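Local coordinates for ARO (armadillo repeats only protein) (Plasmodium falciparum Santa Lucia, PDB 5EWP) that probably acts as an armadillo-repeat binding scaffold in the translocation and attachment of rhoptries to the apical pole of the parasite, at residues 121-134 / 152-166. Sequence-based numbering, arbitrary orientation.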
loop_
_atom_site.group_PDB
_atom_site.type_symbol
_atom_site.label_atom_id
_atom_site.label_comp_id
_atom_site.label_asym_id
_atom_site.label_seq_id
_atom_site.Cartn_x
_atom_site.Cartn_y
_atom_site.Cartn_z
ATOM N N CYS A 121 -0.138 11.371 3.495
ATOM C CA CYS A 121 -1.326 10.551 3.693
ATOM C C CYS A 121 -2.574 11.374 3.439
ATOM O O CYS A 121 -3.542 10.909 2.829
ATOM C CB CYS A 121 -1.353 9.954 5.108
ATOM S SG CYS A 121 -0.114 8.675 5.374
ATOM N N ILE A 122 -2.554 12.607 3.937
ATOM C CA ILE A 122 -3.652 13.536 3.681
ATOM C C ILE A 122 -3.826 13.771 2.185
ATOM O O ILE A 122 -4.952 13.727 1.660
ATOM C CB ILE A 122 -3.422 14.878 4.400
ATOM C CG1 ILE A 122 -3.565 14.689 5.910
ATOM C CG2 ILE A 122 -4.430 15.918 3.910
ATOM C CD1 ILE A 122 -3.091 15.902 6.748
ATOM N N CYS A 123 -2.709 13.999 1.496
ATOM C CA CYS A 123 -2.729 14.196 0.053
ATOM C C CYS A 123 -3.279 12.965 -0.678
ATOM O O CYS A 123 -4.054 13.090 -1.633
ATOM C CB CYS A 123 -1.330 14.532 -0.455
ATOM S SG CYS A 123 -1.272 14.912 -2.219
ATOM N N MET A 124 -2.892 11.776 -0.235
ATOM C CA MET A 124 -3.418 10.564 -0.859
ATOM C C MET A 124 -4.920 10.483 -0.686
ATOM O O MET A 124 -5.629 10.141 -1.625
ATOM C CB MET A 124 -2.770 9.314 -0.282
ATOM C CG MET A 124 -1.298 9.231 -0.589
ATOM S SD MET A 124 -0.606 7.735 0.121
ATOM C CE MET A 124 1.120 8.190 0.063
ATOM N N PHE A 125 -5.416 10.817 0.503
ATOM C CA PHE A 125 -6.850 10.756 0.695
ATOM C C PHE A 125 -7.548 11.741 -0.228
ATOM O O PHE A 125 -8.500 11.396 -0.929
ATOM C CB PHE A 125 -7.262 11.048 2.141
ATOM C CG PHE A 125 -8.739 10.935 2.343
ATOM C CD1 PHE A 125 -9.315 9.705 2.590
ATOM C CD2 PHE A 125 -9.563 12.046 2.201
ATOM C CE1 PHE A 125 -10.687 9.592 2.744
ATOM C CE2 PHE A 125 -10.936 11.940 2.333
ATOM C CZ PHE A 125 -11.496 10.717 2.613
ATOM N N GLU A 126 -7.063 12.977 -0.220
ATOM C CA GLU A 126 -7.715 14.054 -0.944
ATOM C C GLU A 126 -7.611 13.885 -2.452
ATOM O O GLU A 126 -8.426 14.424 -3.199
ATOM C CB GLU A 126 -7.133 15.396 -0.508
ATOM C CG GLU A 126 -7.521 15.714 0.939
ATOM C CD GLU A 126 -7.048 17.076 1.421
ATOM O OE1 GLU A 126 -6.275 17.731 0.696
ATOM O OE2 GLU A 126 -7.452 17.483 2.538
ATOM N N SER A 127 -6.637 13.098 -2.893
ATOM C CA SER A 127 -6.423 12.924 -4.315
ATOM C C SER A 127 -7.106 11.665 -4.847
ATOM O O SER A 127 -7.006 11.374 -6.041
ATOM C CB SER A 127 -4.921 12.897 -4.619
ATOM O OG SER A 127 -4.281 14.075 -4.149
ATOM N N GLY A 128 -7.789 10.926 -3.971
ATOM C CA GLY A 128 -8.618 9.801 -4.383
ATOM C C GLY A 128 -7.957 8.427 -4.465
ATOM O O GLY A 128 -8.399 7.565 -5.217
ATOM N N ALA A 129 -6.921 8.208 -3.664
ATOM C CA ALA A 129 -6.187 6.941 -3.697
ATOM C C ALA A 129 -6.971 5.758 -3.138
ATOM O O ALA A 129 -6.744 4.638 -3.556
ATOM C CB ALA A 129 -4.879 7.068 -2.934
ATOM N N LEU A 130 -7.849 5.987 -2.162
ATOM C CA LEU A 130 -8.422 4.865 -1.414
ATOM C C LEU A 130 -9.128 3.785 -2.255
ATOM O O LEU A 130 -8.883 2.601 -2.030
ATOM C CB LEU A 130 -9.394 5.371 -0.338
ATOM C CG LEU A 130 -8.834 5.778 1.024
ATOM C CD1 LEU A 130 -9.994 6.012 2.005
ATOM C CD2 LEU A 130 -7.843 4.756 1.585
ATOM N N PRO A 131 -9.996 4.172 -3.213
ATOM C CA PRO A 131 -10.672 3.098 -3.964
ATOM C C PRO A 131 -9.689 2.163 -4.674
ATOM O O PRO A 131 -9.926 0.946 -4.736
ATOM C CB PRO A 131 -11.516 3.858 -4.993
ATOM C CG PRO A 131 -11.749 5.186 -4.391
ATOM C CD PRO A 131 -10.497 5.506 -3.598
ATOM N N TYR A 132 -8.598 2.722 -5.190
ATOM C CA TYR A 132 -7.596 1.922 -5.899
ATOM C C TYR A 132 -6.842 1.036 -4.920
ATOM O O TYR A 132 -6.585 -0.130 -5.192
ATOM C CB TYR A 132 -6.620 2.821 -6.657
ATOM C CG TYR A 132 -7.316 3.690 -7.665
ATOM C CD1 TYR A 132 -7.716 3.176 -8.890
ATOM C CD2 TYR A 132 -7.622 5.018 -7.372
ATOM C CE1 TYR A 132 -8.378 3.967 -9.812
ATOM C CE2 TYR A 132 -8.285 5.815 -8.291
ATOM C CZ TYR A 132 -8.657 5.280 -9.513
ATOM O OH TYR A 132 -9.315 6.058 -10.434
ATOM N N LEU A 133 -6.487 1.595 -3.768
ATOM C CA LEU A 133 -5.755 0.822 -2.777
ATOM C C LEU A 133 -6.628 -0.286 -2.192
ATOM O O LEU A 133 -6.140 -1.381 -1.901
ATOM C CB LEU A 133 -5.238 1.738 -1.680
ATOM C CG LEU A 133 -4.207 2.782 -2.124
ATOM C CD1 LEU A 133 -3.993 3.777 -0.999
ATOM C CD2 LEU A 133 -2.900 2.124 -2.511
ATOM N N ILE A 134 -7.919 -0.003 -2.008
ATOM C CA ILE A 134 -8.835 -1.015 -1.500
ATOM C C ILE A 134 -9.005 -2.139 -2.514
ATOM O O ILE A 134 -9.011 -3.321 -2.159
ATOM C CB ILE A 134 -10.213 -0.409 -1.147
ATOM C CG1 ILE A 134 -10.081 0.455 0.105
ATOM C CG2 ILE A 134 -11.244 -1.508 -0.898
ATOM C CD1 ILE A 134 -11.312 1.320 0.407
ATOM N N CYS A 152 -3.595 2.018 3.186
ATOM C CA CYS A 152 -4.948 2.369 3.643
ATOM C C CYS A 152 -4.962 2.719 5.116
ATOM O O CYS A 152 -5.572 3.709 5.519
ATOM C CB CYS A 152 -5.927 1.232 3.408
ATOM S SG CYS A 152 -6.347 1.039 1.665
ATOM N N ARG A 153 -4.314 1.887 5.924
ATOM C CA ARG A 153 -4.291 2.117 7.367
ATOM C C ARG A 153 -3.550 3.403 7.699
ATOM O O ARG A 153 -3.999 4.189 8.549
ATOM C CB ARG A 153 -3.665 0.935 8.097
ATOM C CG ARG A 153 -3.469 1.153 9.613
ATOM C CD ARG A 153 -2.072 1.664 9.927
ATOM N NE ARG A 153 -1.922 2.006 11.341
ATOM C CZ ARG A 153 -0.964 2.793 11.811
ATOM N NH1 ARG A 153 -0.085 3.326 10.980
ATOM N NH2 ARG A 153 -0.885 3.050 13.111
ATOM N N ASN A 154 -2.412 3.617 7.041
ATOM C CA ASN A 154 -1.622 4.824 7.319
ATOM C C ASN A 154 -2.428 6.077 7.026
ATOM O O ASN A 154 -2.283 7.102 7.713
ATOM C CB ASN A 154 -0.306 4.811 6.525
ATOM C CG ASN A 154 0.691 3.769 7.060
ATOM O OD1 ASN A 154 0.520 3.241 8.154
ATOM N ND2 ASN A 154 1.740 3.496 6.294
ATOM N N ILE A 155 -3.301 5.989 6.028
ATOM C CA ILE A 155 -4.220 7.082 5.719
ATOM C C ILE A 155 -5.377 7.161 6.717
ATOM O O ILE A 155 -5.609 8.234 7.287
ATOM C CB ILE A 155 -4.795 6.941 4.282
ATOM C CG1 ILE A 155 -3.674 7.142 3.260
ATOM C CG2 ILE A 155 -5.912 7.943 4.025
ATOM C CD1 ILE A 155 -4.008 6.570 1.862
ATOM N N PHE A 156 -6.112 6.066 6.947
ATOM C CA PHE A 156 -7.386 6.256 7.650
ATOM C C PHE A 156 -7.223 6.512 9.148
ATOM O O PHE A 156 -8.142 7.035 9.769
ATOM C CB PHE A 156 -8.407 5.103 7.396
ATOM C CG PHE A 156 -8.032 3.719 7.927
ATOM C CD1 PHE A 156 -7.785 3.479 9.270
ATOM C CD2 PHE A 156 -8.055 2.623 7.063
ATOM C CE1 PHE A 156 -7.498 2.195 9.729
ATOM C CE2 PHE A 156 -7.776 1.350 7.515
ATOM C CZ PHE A 156 -7.501 1.124 8.836
ATOM N N VAL A 157 -6.076 6.191 9.737
ATOM C CA VAL A 157 -5.936 6.458 11.176
ATOM C C VAL A 157 -5.902 7.952 11.497
ATOM O O VAL A 157 -6.119 8.345 12.646
ATOM C CB VAL A 157 -4.683 5.814 11.778
ATOM C CG1 VAL A 157 -4.771 4.298 11.689
ATOM C CG2 VAL A 157 -3.422 6.325 11.109
ATOM N N LEU A 158 -5.683 8.786 10.490
ATOM C CA LEU A 158 -5.492 10.219 10.722
ATOM C C LEU A 158 -6.788 11.008 10.937
ATOM O O LEU A 158 -6.770 12.085 11.548
ATOM C CB LEU A 158 -4.713 10.819 9.552
ATOM C CG LEU A 158 -3.276 10.324 9.404
ATOM C CD1 LEU A 158 -2.658 10.983 8.182
ATOM C CD2 LEU A 158 -2.454 10.628 10.656
ATOM N N ASP A 159 -7.915 10.472 10.483
ATOM C CA ASP A 159 -9.162 11.239 10.494
ATOM C C ASP A 159 -10.390 10.331 10.472
ATOM O O ASP A 159 -10.472 9.388 9.687
ATOM C CB ASP A 159 -9.174 12.193 9.301
ATOM C CG ASP A 159 -10.213 13.285 9.407
ATOM O OD1 ASP A 159 -11.381 13.016 9.756
ATOM O OD2 ASP A 159 -9.844 14.442 9.116
ATOM N N LYS A 160 -11.348 10.614 11.344
ATOM C CA LYS A 160 -12.583 9.841 11.367
ATOM C C LYS A 160 -13.295 9.835 10.014
ATOM O O LYS A 160 -13.912 8.830 9.626
ATOM C CB LYS A 160 -13.526 10.374 12.449
ATOM C CG LYS A 160 -14.809 9.578 12.546
ATOM C CD LYS A 160 -15.725 10.108 13.646
ATOM C CE LYS A 160 -16.995 9.276 13.712
ATOM N NZ LYS A 160 -17.861 9.632 14.864
ATOM N N LYS A 161 -13.224 10.954 9.292
ATOM C CA LYS A 161 -13.854 11.019 7.976
ATOM C C LYS A 161 -13.182 10.068 6.992
ATOM O O LYS A 161 -13.839 9.537 6.090
ATOM C CB LYS A 161 -13.830 12.441 7.420
ATOM C CG LYS A 161 -14.729 13.402 8.191
ATOM C CD LYS A 161 -14.550 14.825 7.705
ATOM C CE LYS A 161 -15.764 15.674 8.037
ATOM N NZ LYS A 161 -16.960 15.221 7.266
ATOM N N TYR A 162 -11.883 9.840 7.174
ATOM C CA TYR A 162 -11.157 8.924 6.277
ATOM C C TYR A 162 -11.612 7.489 6.537
ATOM O O TYR A 162 -11.788 6.699 5.600
ATOM C CB TYR A 162 -9.643 9.033 6.458
ATOM C CG TYR A 162 -9.046 10.389 6.154
ATOM C CD1 TYR A 162 -9.818 11.433 5.641
ATOM C CD2 TYR A 162 -7.692 10.620 6.374
ATOM C CE1 TYR A 162 -9.244 12.698 5.377
ATOM C CE2 TYR A 162 -7.113 11.860 6.113
ATOM C CZ TYR A 162 -7.888 12.886 5.614
ATOM O OH TYR A 162 -7.280 14.099 5.370
ATOM N N LYS A 163 -11.808 7.161 7.813
ATOM C CA LYS A 163 -12.327 5.850 8.203
ATOM C C LYS A 163 -13.731 5.628 7.652
ATOM O O LYS A 163 -14.051 4.532 7.186
ATOM C CB LYS A 163 -12.329 5.691 9.724
ATOM C CG LYS A 163 -10.941 5.562 10.335
ATOM C CD LYS A 163 -11.012 5.505 11.844
ATOM C CE LYS A 163 -9.651 5.258 12.467
ATOM N NZ LYS A 163 -9.795 5.174 13.958
ATOM N N LYS A 164 -14.579 6.649 7.746
ATOM C CA LYS A 164 -15.932 6.578 7.180
ATOM C C LYS A 164 -15.912 6.278 5.688
ATOM O O LYS A 164 -16.692 5.449 5.199
ATOM C CB LYS A 164 -16.699 7.881 7.424
ATOM C CG LYS A 164 -17.459 7.905 8.734
ATOM C CD LYS A 164 -17.908 9.313 9.091
ATOM C CE LYS A 164 -18.613 9.336 10.441
ATOM N NZ LYS A 164 -19.322 10.622 10.678
ATOM N N GLU A 165 -15.029 6.964 4.965
ATOM C CA GLU A 165 -14.904 6.776 3.529
ATOM C C GLU A 165 -14.372 5.368 3.225
ATOM O O GLU A 165 -14.883 4.677 2.330
ATOM C CB GLU A 165 -14.004 7.863 2.934
ATOM C CG GLU A 165 -13.657 7.707 1.452
ATOM C CD GLU A 165 -14.801 8.054 0.498
ATOM O OE1 GLU A 165 -15.938 8.273 0.957
ATOM O OE2 GLU A 165 -14.550 8.116 -0.725
ATOM N N PHE A 166 -13.361 4.943 3.980
ATOM C CA PHE A 166 -12.814 3.596 3.852
ATOM C C PHE A 166 -13.918 2.538 4.005
ATOM O O PHE A 166 -14.045 1.609 3.188
ATOM C CB PHE A 166 -11.703 3.396 4.891
ATOM C CG PHE A 166 -11.038 2.034 4.846
ATOM C CD1 PHE A 166 -10.125 1.717 3.838
ATOM C CD2 PHE A 166 -11.297 1.092 5.825
ATOM C CE1 PHE A 166 -9.504 0.467 3.810
ATOM C CE2 PHE A 166 -10.678 -0.149 5.815
ATOM C CZ PHE A 166 -9.778 -0.465 4.798
HETATM O O HOH W 1 -8.745 15.902 4.164
#
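Phe125 lies flat against Tyr162 in an offset stack, with ring centroids 3.9 Å apart and planes tilted by 18°. Phe125 CG sits anti to its own N (chi1 -178°), and this carries the ring out from helix 121-126 toward helix 160-166. Tyr162 CD1 lies over the centre of the Phe125 ring. Phe125 CB adds a CH-pi contact over the same face of Tyr162, whose other face is covered by Asp159 CB. Glu165 CB packs at the edge of the Phe125 ring, in its plane. Tyr162 OH touches Ile122 CG2, and one water lies 2.6 Å from both Tyr162 OH and Glu126 OE2, bridging them.

Two knobs interlock beside the stack. Ile155 fills a hollow made by Cys121, Met124, Phe125 and Leu130. Its CD1 end reaches Met124 CB at 3.7 Å, while its CG2 branch meets Phe125 CB. In return, Leu130 plugs the hollow between Cys152, Ile155, Glu165 and Phe166; CD2 packs on Cys152 SG and CD1 lies against the backbone N of Phe166.

Cys152 SG also rests on Leu133 CB at 3.6 Å. Ile134 CD1 meets Phe166 CD1 at the same end of the contact. At the other end, Leu158 CD1 presses tightly on Cys121 CB (3.5 Å).

Helices 121-126 and 152-156 cross nearly at right angles, 97° between directions. Gly128 ends the first helix in a Schellman motif, and Asp159 caps the start of helix 160-166. Such apolar interlocking of successive helices is typical of the continuous core of an armadillo-repeat solenoid.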